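Local atomic coordinates of G-protein alpha subunit Galpha7 (Naegleria fowleri, PDB entry 6NE6), a protein that probably binds and hydrolyses GTP as the alpha subunit of a heterotrimeric G protein, switching signals on and off inside the amoeba. Residues Met9-Leu14 with Cys176-Gly181; Glu81-Leu86 with Ser100-Asp105; Ser199-Cys204 with Tyr244-Lys249. All blocks are in the same frame, centred on the assembly; numbering follows the deposited sequence.

Contact 1 of 3, residues Met9-Leu14 with Cys176-Gly181; sequences MKKILL and CMIDVG
Ile178 drops into the notch between Lys11 and Leu13, where two neighbouring parallel strands of the Ras-like P-loop GTPase sheet lie side by side. Its two branches divide the work: CD1 leans back onto Lys11 CB at 3.6 Å, while CG2 faces Leu13 CD1 at 3.8 Å. That same Leu13 methyl also reaches CG1 of Val180 in the conformer modelled, so Leu13 is the bump between two beta-branched side chains. Further back on this face, Cys176 in the conformer modelled here is a small sulphur under a long arm. With CG of Lys11 beside its own backbone N (chi1 -56°), the aliphatic chain passes over SG, and Lys11 CG and CD each lie 3.5 Å from Cys176 SG. The arm's ammonium ends in a salt bridge to Glu165 and hydrogen bonds to the carbonyls of Phe194 and Ile191. Met9 closes the other flank, its SD 3.6 Å from Cys176 CB.

The opposite face, carrying Ile12 and Met177, is filled differently. Leu14 turns its CD1 onto the bent Met177 chain, 3.6 Å from Met177 SD in the modelled conformer, and helix 22-32 covers both residues; helix 308-326 packs on Ile12. Four backbone hydrogen bonds of the parallel ladder join the strands, from Cys176 N on Lys10 O at one end to Leu14 N on Ile178 O at the other.

Past Leu14 the first strand leads into the probable P-loop, and Asp179-Val180-Gly181 matches the start of the DxxG motif of GTPases. Thr160 OG1 is hydrogen-bonded to Asp179 OD2, and where the strands part one water joins them, 2.6 Å from Leu14 O, 2.8 Å from Asp179 OD1, and accepting from Val180 N at 3.0 Å.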
ATOM      1  N   MET A   9      14.481  14.175 -19.170  1.00 17.15           N
ATOM      2  CA  MET A   9      14.275  13.081 -18.231  1.00 15.99           C
ATOM      3  C   MET A   9      12.846  12.564 -18.362  1.00 18.46           C
ATOM      4  O   MET A   9      11.895  13.352 -18.337  1.00 18.59           O
ATOM      5  CB  MET A   9      14.543  13.545 -16.799  1.00 17.68           C
ATOM      6  CG  MET A   9      14.142  12.525 -15.753  1.00 16.02           C
ATOM      7  SD  MET A   9      14.606  13.105 -14.098  1.00 20.94           S
ATOM      8  CE  MET A   9      16.365  12.774 -14.139  1.00 20.95           C
ATOM      9  N   LYS A  10      12.691  11.248 -18.491  1.00 14.81           N
ATOM     10  CA  LYS A  10      11.363  10.653 -18.624  1.00 15.91           C
ATOM     11  C   LYS A  10      10.781  10.422 -17.237  1.00 16.86           C
ATOM     12  O   LYS A  10      11.244   9.548 -16.494  1.00 17.11           O
ATOM     13  CB  LYS A  10      11.437   9.364 -19.440  1.00 15.94           C
ATOM     14  CG  LYS A  10      11.966   9.589 -20.850  1.00 20.69           C
ATOM     15  CD  LYS A  10      11.639   8.447 -21.785  1.00 34.34           C
ATOM     16  CE  LYS A  10      10.211   8.558 -22.315  1.00 45.23           C
ATOM     17  NZ  LYS A  10      10.027   9.615 -23.345  1.00 48.10           N
ATOM     18  N   LYS A  11       9.759  11.199 -16.882  1.00 13.80           N
ATOM     19  CA  LYS A  11       9.202  11.131 -15.539  1.00 13.54           C
ATOM     20  C   LYS A  11       7.987  10.215 -15.519  1.00 14.36           C
ATOM     21  O   LYS A  11       7.114  10.292 -16.391  1.00 15.48           O
ATOM     22  CB  LYS A  11       8.832  12.521 -15.018  1.00 17.30           C
ATOM     23  CG  LYS A  11      10.016  13.499 -15.030  1.00 19.67           C
ATOM     24  CD  LYS A  11       9.884  14.546 -13.936  1.00 20.96           C
ATOM     25  CE  LYS A  11      11.196  15.304 -13.735  1.00 19.14           C
ATOM     26  NZ  LYS A  11      11.018  16.398 -12.733  1.00 19.23           N
ATOM     27  N   ILE A  12       7.935   9.372 -14.495  1.00 14.10           N
ATOM     28  CA  ILE A  12       6.899   8.360 -14.327  1.00 12.82           C
ATOM     29  C   ILE A  12       6.165   8.686 -13.039  1.00 13.59           C
ATOM     30  O   ILE A  12       6.767   8.658 -11.955  1.00 15.96           O
ATOM     31  CB  ILE A  12       7.504   6.955 -14.264  1.00 11.83           C
ATOM     32  CG1 ILE A  12       8.326   6.681 -15.530  1.00 13.72           C
ATOM     33  CG2 ILE A  12       6.419   5.907 -14.043  1.00 15.43           C
ATOM     34  CD1 ILE A  12       9.051   5.366 -15.460  1.00 17.37           C
ATOM     35  N   LEU A  13       4.876   8.994 -13.155  1.00 12.01           N
ATOM     36  CA  LEU A  13       4.063   9.436 -12.030  1.00 11.21           C
ATOM     37  C   LEU A  13       3.289   8.264 -11.457  1.00 13.90           C
ATOM     38  O   LEU A  13       2.562   7.587 -12.185  1.00 13.68           O
ATOM     39  CB  LEU A  13       3.075  10.519 -12.464  1.00 11.26           C
ATOM     40  CG  LEU A  13       2.054  11.013 -11.426  1.00 14.71           C
ATOM     41  CD1 LEU A  13       2.760  11.668 -10.242  1.00 17.77           C
ATOM     42  CD2 LEU A  13       1.059  11.992 -12.076  1.00 12.84           C
ATOM     43  N   LEU A  14       3.397   8.070 -10.146  1.00 12.67           N
ATOM     44  CA  LEU A  14       2.591   7.072  -9.446  1.00 13.07           C
ATOM     45  C   LEU A  14       1.247   7.685  -9.084  1.00 11.31           C
ATOM     46  O   LEU A  14       1.193   8.764  -8.486  1.00 15.38           O
ATOM     47  CB  LEU A  14       3.306   6.592  -8.183  1.00 14.19           C
ATOM     48  CG  LEU A  14       4.543   5.719  -8.385  1.00 15.55           C
ATOM     49  CD1 LEU A  14       5.317   5.631  -7.076  1.00 17.86           C
ATOM     50  CD2 LEU A  14       4.131   4.317  -8.852  1.00 19.92           C
ATOM     51  N   CYS A 176      12.782   9.280 -13.966  1.00 14.68           N
ATOM     52  CA  CYS A 176      12.551   9.392 -12.539  0.61 14.28           C
ATOM     53  C   CYS A 176      11.137   8.947 -12.236  1.00 18.77           C
ATOM     54  O   CYS A 176      10.242   8.989 -13.079  1.00 22.02           O
ATOM     55  CB  CYS A 176      12.781  10.804 -12.018  0.61 17.45           C
ATOM     56  SG  CYS A 176      11.385  11.852 -12.299  0.61 20.75           S
ATOM     57  N   MET A 177      10.979   8.431 -11.024  1.00 13.78           N
ATOM     58  CA  MET A 177       9.662   8.077 -10.525  0.62 13.76           C
ATOM     59  C   MET A 177       9.214   9.121  -9.510  1.00 14.12           C
ATOM     60  O   MET A 177      10.005   9.581  -8.677  1.00 16.48           O
ATOM     61  CB  MET A 177       9.658   6.686  -9.901  0.62 15.16           C
ATOM     62  CG  MET A 177       8.316   6.318  -9.296  0.62 17.53           C
ATOM     63  SD  MET A 177       8.314   4.603  -8.758  0.62 21.63           S
ATOM     64  CE  MET A 177       8.453   3.772 -10.329  0.62 18.40           C
ATOM     65  N   ILE A 178       7.943   9.518  -9.615  1.00 14.17           N
ATOM     66  CA  ILE A 178       7.362  10.588  -8.805  1.00 14.49           C
ATOM     67  C   ILE A 178       6.262  10.028  -7.915  1.00 19.58           C
ATOM     68  O   ILE A 178       5.387   9.297  -8.388  1.00 16.63           O
ATOM     69  CB  ILE A 178       6.769  11.700  -9.692  1.00 16.79           C
ATOM     70  CG1 ILE A 178       7.815  12.225 -10.671  1.00 18.89           C
ATOM     71  CG2 ILE A 178       6.149  12.810  -8.831  1.00 15.98           C
ATOM     72  CD1 ILE A 178       7.185  12.995 -11.822  1.00 24.50           C
ATOM     73  N   ASP A 179       6.271  10.418  -6.638  1.00 16.60           N
ATOM     74  CA  ASP A 179       5.110  10.268  -5.764  1.00 16.34           C
ATOM     75  C   ASP A 179       4.921  11.624  -5.101  1.00 25.91           C
ATOM     76  O   ASP A 179       5.853  12.148  -4.491  1.00 30.75           O
ATOM     77  CB  ASP A 179       5.324   9.158  -4.729  1.00 26.46           C
ATOM     78  CG  ASP A 179       4.057   8.809  -3.959  1.00 33.19           C
ATOM     79  OD1 ASP A 179       2.953   9.180  -4.406  1.00 34.67           O
ATOM     80  OD2 ASP A 179       4.174   8.153  -2.902  1.00 37.60           O
ATOM     81  N   VAL A 180       3.736  12.213  -5.254  0.58 23.46           N
ATOM     82  CA  VAL A 180       3.520  13.597  -4.835  0.58 27.54           C
ATOM     83  C   VAL A 180       2.129  13.753  -4.230  0.58 31.78           C
ATOM     84  O   VAL A 180       1.137  13.255  -4.776  0.58 33.23           O
ATOM     85  CB  VAL A 180       3.726  14.579  -6.011  0.58 29.47           C
ATOM     86  CG1 VAL A 180       2.858  14.194  -7.192  0.58 27.81           C
ATOM     87  CG2 VAL A 180       3.440  16.011  -5.569  0.58 34.27           C
ATOM     88  N   GLY A 181       2.060  14.453  -3.096  0.58 32.38           N
ATOM     89  CA  GLY A 181       0.794  14.772  -2.461  0.58 37.32           C
ATOM     90  C   GLY A 181       0.788  16.111  -1.748  0.58 40.29           C
ATOM     91  O   GLY A 181       1.752  16.879  -1.845  0.58 38.89           O
TER
HETATM   92  O   HOH W   1       1.668  10.426  -6.546  1.00 34.85           O

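Contact 2 of 3, residues Glu81-Leu86 with Ser100-Asp105; sequences EKIEGL and SNLAQD. With EDO (1,2-ethanediol), chain J.
Leu86 and Leu102 meet tip to tip, their CD1 methyls 3.7 Å apart, at the closest apolar approach between two helices that otherwise keep their distance. Ile83, in the conformer modelled, adds its CG1 against the same methyl, 4.0 Å from Leu102 CD1, so one leucine branch fills the hollow between side chains a turn apart on helix 74-89. With CG anti to the backbone nitrogen (chi1 -179°), Leu102 stretches out from its own helix to get there. Val97 touches both leucines, and Leu54 and Ile61 of the long helix 39-66 back up Ile83.

This is the all-helical domain that G-protein alpha subunits carry as an insertion in the Ras-like fold. The short axes stand 11.1 Å apart and cross at -123°, too far for backbones to meet, and it is side chains that reach across the gap.

Toward solvent the join thins to a charge pair. Lys82 extends fully and crosses Asp105 at about a right angle, bringing NZ to 2.6 Å from Asp105 OD2, nearly in line with its C-O bond. The other carboxylate oxygen of Asp105 is taken by Arg79 in a second salt bridge. Facing away from helix 100-109, Glu84 OE1 accepts a 2.5 Å hydrogen bond from O1 of a 1,2-ethanediol, probably left from crystallisation, while its OE2 pairs with Lys65.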
ATOM      1  N   GLU A  81      -8.619  -2.900  27.541  1.00 17.37           N
ATOM      2  CA  GLU A  81      -9.137  -1.586  27.919  1.00 18.20           C
ATOM      3  C   GLU A  81      -8.018  -0.552  27.998  1.00 23.85           C
ATOM      4  O   GLU A  81      -8.195   0.598  27.580  1.00 24.21           O
ATOM      5  CB  GLU A  81      -9.885  -1.672  29.250  1.00 21.57           C
ATOM      6  CG  GLU A  81     -11.201  -2.414  29.175  1.00 31.29           C
ATOM      7  CD  GLU A  81     -12.134  -2.047  30.314  1.00 53.65           C
ATOM      8  OE1 GLU A  81     -12.967  -1.132  30.132  1.00 62.09           O
ATOM      9  OE2 GLU A  81     -12.022  -2.661  31.396  1.00 60.53           O
ATOM     10  N   LYS A  82      -6.856  -0.940  28.531  1.00 22.73           N
ATOM     11  CA  LYS A  82      -5.722  -0.019  28.578  1.00 23.91           C
ATOM     12  C   LYS A  82      -5.315   0.422  27.175  1.00 21.67           C
ATOM     13  O   LYS A  82      -5.098   1.615  26.925  1.00 20.84           O
ATOM     14  CB  LYS A  82      -4.535  -0.668  29.299  1.00 23.96           C
ATOM     15  CG  LYS A  82      -3.207   0.054  29.048  1.00 32.81           C
ATOM     16  CD  LYS A  82      -1.993  -0.731  29.551  1.00 42.38           C
ATOM     17  CE  LYS A  82      -0.687  -0.012  29.184  1.00 45.70           C
ATOM     18  NZ  LYS A  82       0.538  -0.647  29.755  1.00 45.48           N
ATOM     19  N   ILE A  83      -5.220  -0.534  26.243  1.00 18.17           N
ATOM     20  CA  ILE A  83      -4.793  -0.196  24.892  0.68 16.69           C
ATOM     21  C   ILE A  83      -5.823   0.696  24.211  1.00 21.81           C
ATOM     22  O   ILE A  83      -5.460   1.665  23.528  1.00 22.26           O
ATOM     23  CB  ILE A  83      -4.505  -1.482  24.093  0.68 17.79           C
ATOM     24  CG1 ILE A  83      -3.148  -2.058  24.533  0.68 16.90           C
ATOM     25  CG2 ILE A  83      -4.560  -1.206  22.595  0.68 17.20           C
ATOM     26  CD1 ILE A  83      -3.006  -3.580  24.420  0.68 15.66           C
ATOM     27  N   GLU A  84      -7.115   0.397  24.389  1.00 19.91           N
ATOM     28  CA  GLU A  84      -8.174   1.258  23.869  1.00 27.32           C
ATOM     29  C   GLU A  84      -7.998   2.698  24.327  1.00 26.63           C
ATOM     30  O   GLU A  84      -8.097   3.637  23.526  1.00 27.61           O
ATOM     31  CB  GLU A  84      -9.539   0.752  24.328  1.00 30.37           C
ATOM     32  CG  GLU A  84     -10.048  -0.480  23.633  1.00 38.21           C
ATOM     33  CD  GLU A  84     -11.510  -0.716  23.944  1.00 40.87           C
ATOM     34  OE1 GLU A  84     -11.854  -0.801  25.140  1.00 48.75           O
ATOM     35  OE2 GLU A  84     -12.319  -0.779  22.999  1.00 44.07           O
ATOM     36  N   GLY A  85      -7.778   2.889  25.629  1.00 22.17           N
ATOM     37  CA  GLY A  85      -7.600   4.233  26.154  1.00 30.22           C
ATOM     38  C   GLY A  85      -6.397   4.936  25.557  1.00 29.19           C
ATOM     39  O   GLY A  85      -6.450   6.129  25.246  1.00 28.46           O
ATOM     40  N   LEU A  86      -5.292   4.210  25.395  1.00 22.40           N
ATOM     41  CA  LEU A  86      -4.087   4.831  24.854  1.00 18.94           C
ATOM     42  C   LEU A  86      -4.254   5.176  23.383  1.00 23.43           C
ATOM     43  O   LEU A  86      -3.801   6.239  22.934  1.00 21.47           O
ATOM     44  CB  LEU A  86      -2.878   3.919  25.053  1.00 22.97           C
ATOM     45  CG  LEU A  86      -2.384   3.775  26.487  1.00 30.74           C
ATOM     46  CD1 LEU A  86      -1.254   2.765  26.548  1.00 35.89           C
ATOM     47  CD2 LEU A  86      -1.929   5.127  27.036  1.00 31.15           C
ATOM     48  N   SER A 100       8.176  -0.072  27.054  1.00 25.76           N
ATOM     49  CA  SER A 100       8.339  -1.521  27.095  0.51 27.25           C
ATOM     50  C   SER A 100       7.096  -2.204  27.659  1.00 23.46           C
ATOM     51  O   SER A 100       6.720  -3.289  27.206  1.00 25.44           O
ATOM     52  CB  SER A 100       9.575  -1.883  27.915  0.51 27.09           C
ATOM     53  OG  SER A 100       9.809  -3.278  27.903  0.51 28.13           O
ATOM     54  N   ASN A 101       6.445  -1.581  28.644  1.00 24.03           N
ATOM     55  CA  ASN A 101       5.208  -2.135  29.197  1.00 24.82           C
ATOM     56  C   ASN A 101       4.144  -2.295  28.119  1.00 21.56           C
ATOM     57  O   ASN A 101       3.451  -3.319  28.057  1.00 20.72           O
ATOM     58  CB  ASN A 101       4.677  -1.235  30.313  1.00 26.60           C
ATOM     59  CG  ASN A 101       5.549  -1.255  31.544  1.00 37.84           C
ATOM     60  OD1 ASN A 101       6.045  -2.304  31.946  1.00 31.80           O
ATOM     61  ND2 ASN A 101       5.747  -0.089  32.148  1.00 41.49           N
ATOM     62  N   LEU A 102       3.962  -1.266  27.294  1.00 21.25           N
ATOM     63  CA  LEU A 102       2.939  -1.323  26.256  1.00 17.26           C
ATOM     64  C   LEU A 102       3.277  -2.373  25.211  1.00 17.47           C
ATOM     65  O   LEU A 102       2.395  -3.113  24.756  1.00 16.62           O
ATOM     66  CB  LEU A 102       2.781   0.047  25.601  1.00 19.39           C
ATOM     67  CG  LEU A 102       1.713   0.138  24.514  1.00 20.63           C
ATOM     68  CD1 LEU A 102       0.371  -0.210  25.101  1.00 22.51           C
ATOM     69  CD2 LEU A 102       1.672   1.542  23.923  1.00 21.15           C
ATOM     70  N   ALA A 103       4.545  -2.428  24.795  1.00 18.32           N
ATOM     71  CA  ALA A 103       4.961  -3.449  23.842  1.00 17.88           C
ATOM     72  C   ALA A 103       4.651  -4.838  24.372  1.00 16.82           C
ATOM     73  O   ALA A 103       4.129  -5.691  23.642  1.00 16.54           O
ATOM     74  CB  ALA A 103       6.456  -3.312  23.555  1.00 21.61           C
ATOM     75  N   GLN A 104       4.943  -5.072  25.652  1.00 16.53           N
ATOM     76  CA  GLN A 104       4.655  -6.376  26.241  1.00 17.37           C
ATOM     77  C   GLN A 104       3.153  -6.632  26.288  1.00 17.47           C
ATOM     78  O   GLN A 104       2.705  -7.756  26.033  1.00 18.21           O
ATOM     79  CB  GLN A 104       5.276  -6.469  27.635  1.00 21.62           C
ATOM     80  CG  GLN A 104       6.818  -6.416  27.650  1.00 21.96           C
ATOM     81  CD  GLN A 104       7.393  -6.396  29.058  1.00 26.37           C
ATOM     82  OE1 GLN A 104       7.389  -7.412  29.753  1.00 25.66           O
ATOM     83  NE2 GLN A 104       7.895  -5.231  29.488  1.00 27.20           N
ATOM     84  N   ASP A 105       2.357  -5.592  26.578  1.00 16.59           N
ATOM     85  CA  ASP A 105       0.906  -5.759  26.607  1.00 16.02           C
ATOM     86  C   ASP A 105       0.354  -6.103  25.226  1.00 16.16           C
ATOM     87  O   ASP A 105      -0.513  -6.969  25.095  1.00 16.69           O
ATOM     88  CB  ASP A 105       0.227  -4.494  27.141  1.00 22.23           C
ATOM     89  CG  ASP A 105       0.376  -4.321  28.650  1.00 23.26           C
ATOM     90  OD1 ASP A 105       0.595  -5.318  29.377  1.00 19.66           O
ATOM     91  OD2 ASP A 105       0.259  -3.164  29.110  1.00 21.28           O
TER
HETATM   92  C1  EDO J 409     -11.879  -3.919  25.896  1.00 50.04           C
HETATM   93  O1  EDO J 409     -12.653  -2.827  26.409  1.00 49.47           O
HETATM   94  C2  EDO J 409     -12.310  -5.209  26.580  1.00 53.41           C
HETATM   95  O2  EDO J 409     -13.734  -5.228  26.728  1.00 60.17           O

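Contact 3 of 3, residues Ser199-Cys204 with Tyr244-Lys249; sequences SILFVC and YLLLNK
Leu201 spreads its two methyls over the neighbouring strand, CD2 lying 3.8 Å from Tyr244 CB and CD1 meeting Leu246 CD2 at 3.9 Å. Beside it, Ser199 in the modelled conformer brings OG into the plane of the Tyr244 ring, at the edge and 3.2 Å from Tyr244 CE2; that hydroxyl is hydrogen-bonded to Leu242 O. The phenol OH goes further out, to Asp321 of helix 308-326, the helix that covers this face.

The opposite face holds Phe202, Cys204, Leu245 and Leu247. Leu245 points CG anti to its backbone nitrogen (chi1 178°), which lets CD1 reach over to within 3.4 Å of Phe202 O and to both Phe202 CD1 and Cys204 SG, each 4.0 Å away. Farther along, Leu247 CD2 rests on Cys204 CB. Phe229 meets the Phe202 ring edge-to-face from helix 221-235, the connecting helix of this beta-alpha-beta unit.

Between the faces run five parallel-strand hydrogen bonds, from Tyr244 N to Ile200 O through to Asn248 N on Cys204 O at 2.7 Å, with N-H angles of 164° or more. At that last rung Val203 CG1 packs on Asn248 CB, 3.8 Å away. Asn248 and Lys249 begin the sequence of the NKxD motif, which reads guanine in GTPases. Asn248 ND2 gives to Ser20 O and its OD1 receives Ala305 N, so both ends of a buried amide are satisfied and its rotation is fixed, consistent with its place beside the probable P-loop.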
ATOM      1  N   SER A 199       4.885   9.157 -18.341  1.00 18.55           N
ATOM      2  CA  SER A 199       4.114   7.937 -18.158  0.58 17.63           C
ATOM      3  C   SER A 199       3.444   7.987 -16.792  1.00 17.36           C
ATOM      4  O   SER A 199       3.969   8.597 -15.859  1.00 17.71           O
ATOM      5  CB  SER A 199       5.013   6.697 -18.268  0.58 17.62           C
ATOM      6  OG  SER A 199       4.291   5.493 -18.067  0.58 16.97           O
ATOM      7  N   ILE A 200       2.296   7.331 -16.689  1.00 16.84           N
ATOM      8  CA  ILE A 200       1.550   7.200 -15.443  1.00 16.54           C
ATOM      9  C   ILE A 200       1.458   5.720 -15.118  1.00 15.67           C
ATOM     10  O   ILE A 200       1.092   4.923 -15.987  1.00 15.60           O
ATOM     11  CB  ILE A 200       0.142   7.802 -15.574  1.00 16.89           C
ATOM     12  CG1 ILE A 200       0.219   9.323 -15.700  1.00 18.01           C
ATOM     13  CG2 ILE A 200      -0.767   7.343 -14.396  1.00 16.44           C
ATOM     14  CD1 ILE A 200      -1.090   9.938 -16.209  1.00 18.64           C
ATOM     15  N   LEU A 201       1.770   5.363 -13.874  1.00 15.43           N
ATOM     16  CA  LEU A 201       1.516   4.023 -13.341  1.00 14.79           C
ATOM     17  C   LEU A 201       0.302   4.153 -12.440  1.00 14.68           C
ATOM     18  O   LEU A 201       0.399   4.690 -11.331  1.00 14.96           O
ATOM     19  CB  LEU A 201       2.707   3.478 -12.561  1.00 14.78           C
ATOM     20  CG  LEU A 201       4.062   3.434 -13.265  1.00 15.41           C
ATOM     21  CD1 LEU A 201       5.030   2.604 -12.446  1.00 15.17           C
ATOM     22  CD2 LEU A 201       3.910   2.874 -14.685  1.00 16.83           C
ATOM     23  N   PHE A 202      -0.846   3.676 -12.927  1.00 14.40           N
ATOM     24  CA  PHE A 202      -2.081   3.695 -12.156  1.00 14.31           C
ATOM     25  C   PHE A 202      -2.096   2.427 -11.314  1.00 13.98           C
ATOM     26  O   PHE A 202      -2.177   1.321 -11.856  1.00 15.87           O
ATOM     27  CB  PHE A 202      -3.299   3.763 -13.072  1.00 14.65           C
ATOM     28  CG  PHE A 202      -4.538   4.198 -12.358  1.00 15.31           C
ATOM     29  CD1 PHE A 202      -5.229   3.321 -11.537  1.00 18.61           C
ATOM     30  CD2 PHE A 202      -4.987   5.501 -12.479  1.00 15.57           C
ATOM     31  CE1 PHE A 202      -6.367   3.745 -10.853  1.00 19.33           C
ATOM     32  CE2 PHE A 202      -6.114   5.924 -11.816  1.00 15.61           C
ATOM     33  CZ  PHE A 202      -6.802   5.044 -10.992  1.00 16.59           C
ATOM     34  N   VAL A 203      -1.999   2.570  -9.998  1.00 13.93           N
ATOM     35  CA  VAL A 203      -1.803   1.416  -9.119  1.00 13.67           C
ATOM     36  C   VAL A 203      -3.114   1.088  -8.420  1.00 13.53           C
ATOM     37  O   VAL A 203      -3.703   1.957  -7.757  1.00 13.82           O
ATOM     38  CB  VAL A 203      -0.706   1.684  -8.080  1.00 14.59           C
ATOM     39  CG1 VAL A 203      -0.456   0.423  -7.243  1.00 14.27           C
ATOM     40  CG2 VAL A 203       0.576   2.169  -8.758  1.00 14.64           C
ATOM     41  N   CYS A 204      -3.551  -0.171  -8.543  1.00 14.06           N
ATOM     42  CA  CYS A 204      -4.762  -0.659  -7.897  1.00 13.97           C
ATOM     43  C   CYS A 204      -4.427  -1.921  -7.134  1.00 13.08           C
ATOM     44  O   CYS A 204      -3.614  -2.727  -7.591  1.00 15.27           O
ATOM     45  CB  CYS A 204      -5.871  -0.977  -8.900  1.00 12.91           C
ATOM     46  SG  CYS A 204      -6.534   0.496  -9.716  1.00 21.02           S
ATOM     47  N   TYR A 244      -0.108   3.057 -17.751  1.00 12.71           N
ATOM     48  CA  TYR A 244      -0.040   1.647 -17.409  1.00 12.48           C
ATOM     49  C   TYR A 244      -0.911   1.370 -16.192  1.00 13.59           C
ATOM     50  O   TYR A 244      -0.993   2.197 -15.280  1.00 14.38           O
ATOM     51  CB  TYR A 244       1.400   1.237 -17.093  1.00 10.93           C
ATOM     52  CG  TYR A 244       2.340   1.397 -18.253  1.00 14.04           C
ATOM     53  CD1 TYR A 244       2.581   0.335 -19.122  1.00 16.16           C
ATOM     54  CD2 TYR A 244       2.996   2.598 -18.486  1.00 14.79           C
ATOM     55  CE1 TYR A 244       3.439   0.470 -20.190  1.00 17.17           C
ATOM     56  CE2 TYR A 244       3.854   2.739 -19.565  1.00 14.83           C
ATOM     57  CZ  TYR A 244       4.067   1.677 -20.413  1.00 17.29           C
ATOM     58  OH  TYR A 244       4.933   1.825 -21.479  1.00 20.37           O
ATOM     59  N   LEU A 245      -1.563   0.210 -16.175  1.00 13.73           N
ATOM     60  CA  LEU A 245      -2.308  -0.243 -15.005  1.00 13.37           C
ATOM     61  C   LEU A 245      -1.472  -1.292 -14.283  1.00 12.38           C
ATOM     62  O   LEU A 245      -1.071  -2.290 -14.893  1.00 13.11           O
ATOM     63  CB  LEU A 245      -3.668  -0.828 -15.403  1.00 14.22           C
ATOM     64  CG  LEU A 245      -4.486  -1.383 -14.222  1.00 15.32           C
ATOM     65  CD1 LEU A 245      -4.849  -0.277 -13.212  1.00 17.99           C
ATOM     66  CD2 LEU A 245      -5.734  -2.104 -14.730  1.00 18.97           C
ATOM     67  N   LEU A 246      -1.197  -1.060 -12.998  1.00 10.31           N
ATOM     68  CA  LEU A 246      -0.451  -2.002 -12.166  1.00 12.55           C
ATOM     69  C   LEU A 246      -1.407  -2.581 -11.129  1.00 12.20           C
ATOM     70  O   LEU A 246      -1.909  -1.849 -10.270  1.00 14.19           O
ATOM     71  CB  LEU A 246       0.723  -1.309 -11.487  1.00 13.96           C
ATOM     72  CG  LEU A 246       2.040  -1.263 -12.250  1.00 17.73           C
ATOM     73  CD1 LEU A 246       1.894  -0.487 -13.563  1.00 21.62           C
ATOM     74  CD2 LEU A 246       3.090  -0.630 -11.342  1.00 17.26           C
ATOM     75  N   LEU A 247      -1.660  -3.883 -11.211  1.00 11.37           N
ATOM     76  CA  LEU A 247      -2.519  -4.557 -10.239  1.00 12.24           C
ATOM     77  C   LEU A 247      -1.579  -5.125  -9.185  1.00 14.39           C
ATOM     78  O   LEU A 247      -0.905  -6.132  -9.417  1.00 13.16           O
ATOM     79  CB  LEU A 247      -3.389  -5.617 -10.917  1.00 12.69           C
ATOM     80  CG  LEU A 247      -4.385  -5.009 -11.923  1.00 16.92           C
ATOM     81  CD1 LEU A 247      -5.117  -6.077 -12.758  1.00 19.85           C
ATOM     82  CD2 LEU A 247      -5.390  -4.116 -11.221  1.00 23.76           C
ATOM     83  N   ASN A 248      -1.516  -4.447  -8.039  1.00 12.59           N
ATOM     84  CA  ASN A 248      -0.508  -4.633  -7.016  1.00 12.26           C
ATOM     85  C   ASN A 248      -1.023  -5.575  -5.927  1.00 13.02           C
ATOM     86  O   ASN A 248      -2.191  -5.982  -5.915  1.00 12.65           O
ATOM     87  CB  ASN A 248      -0.118  -3.259  -6.445  1.00 14.81           C
ATOM     88  CG  ASN A 248       1.058  -3.315  -5.493  1.00 17.92           C
ATOM     89  OD1 ASN A 248       1.965  -4.136  -5.635  1.00 14.09           O
ATOM     90  ND2 ASN A 248       1.042  -2.430  -4.506  1.00 15.26           N
ATOM     91  N   LYS A 249      -0.121  -5.941  -5.022  1.00 13.93           N
ATOM     92  CA  LYS A 249      -0.410  -6.872  -3.926  1.00 12.21           C
ATOM     93  C   LYS A 249      -0.825  -8.244  -4.452  1.00 15.51           C
ATOM     94  O   LYS A 249      -1.639  -8.936  -3.835  1.00 14.15           O
ATOM     95  CB  LYS A 249      -1.460  -6.300  -2.964  1.00 14.12           C
ATOM     96  CG  LYS A 249      -1.148  -4.875  -2.499  1.00 13.40           C
ATOM     97  CD  LYS A 249      -2.127  -4.404  -1.434  1.00 15.39           C
ATOM     98  CE  LYS A 249      -1.825  -2.973  -1.006  1.00 16.69           C
ATOM     99  NZ  LYS A 249      -2.719  -2.560   0.133  1.00 18.44           N
TER

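In the fold
Contacts 1 and 3 belong to one sheet: strand 10-16 lies between strands 173-180 and 199-205, and the centres of the two contacts are 13 Å apart. They touch directly, Leu13 N lying 2.9 Å from Ser199 O and Leu13 O the same distance from Leu201 N, probably as hydrogen bonds, while Ile12 packs on Leu201. Asp179 and Asn248, one from each contact, both reach the probable P-loop, consistent with a shared nucleotide pocket. Contact 2 sits in the helical domain across the chain's centre, about 40 Å from contact 1 and 38 Å from contact 3 between centres, and touches neither; its residues fall in the chain between the two strands of contact 1.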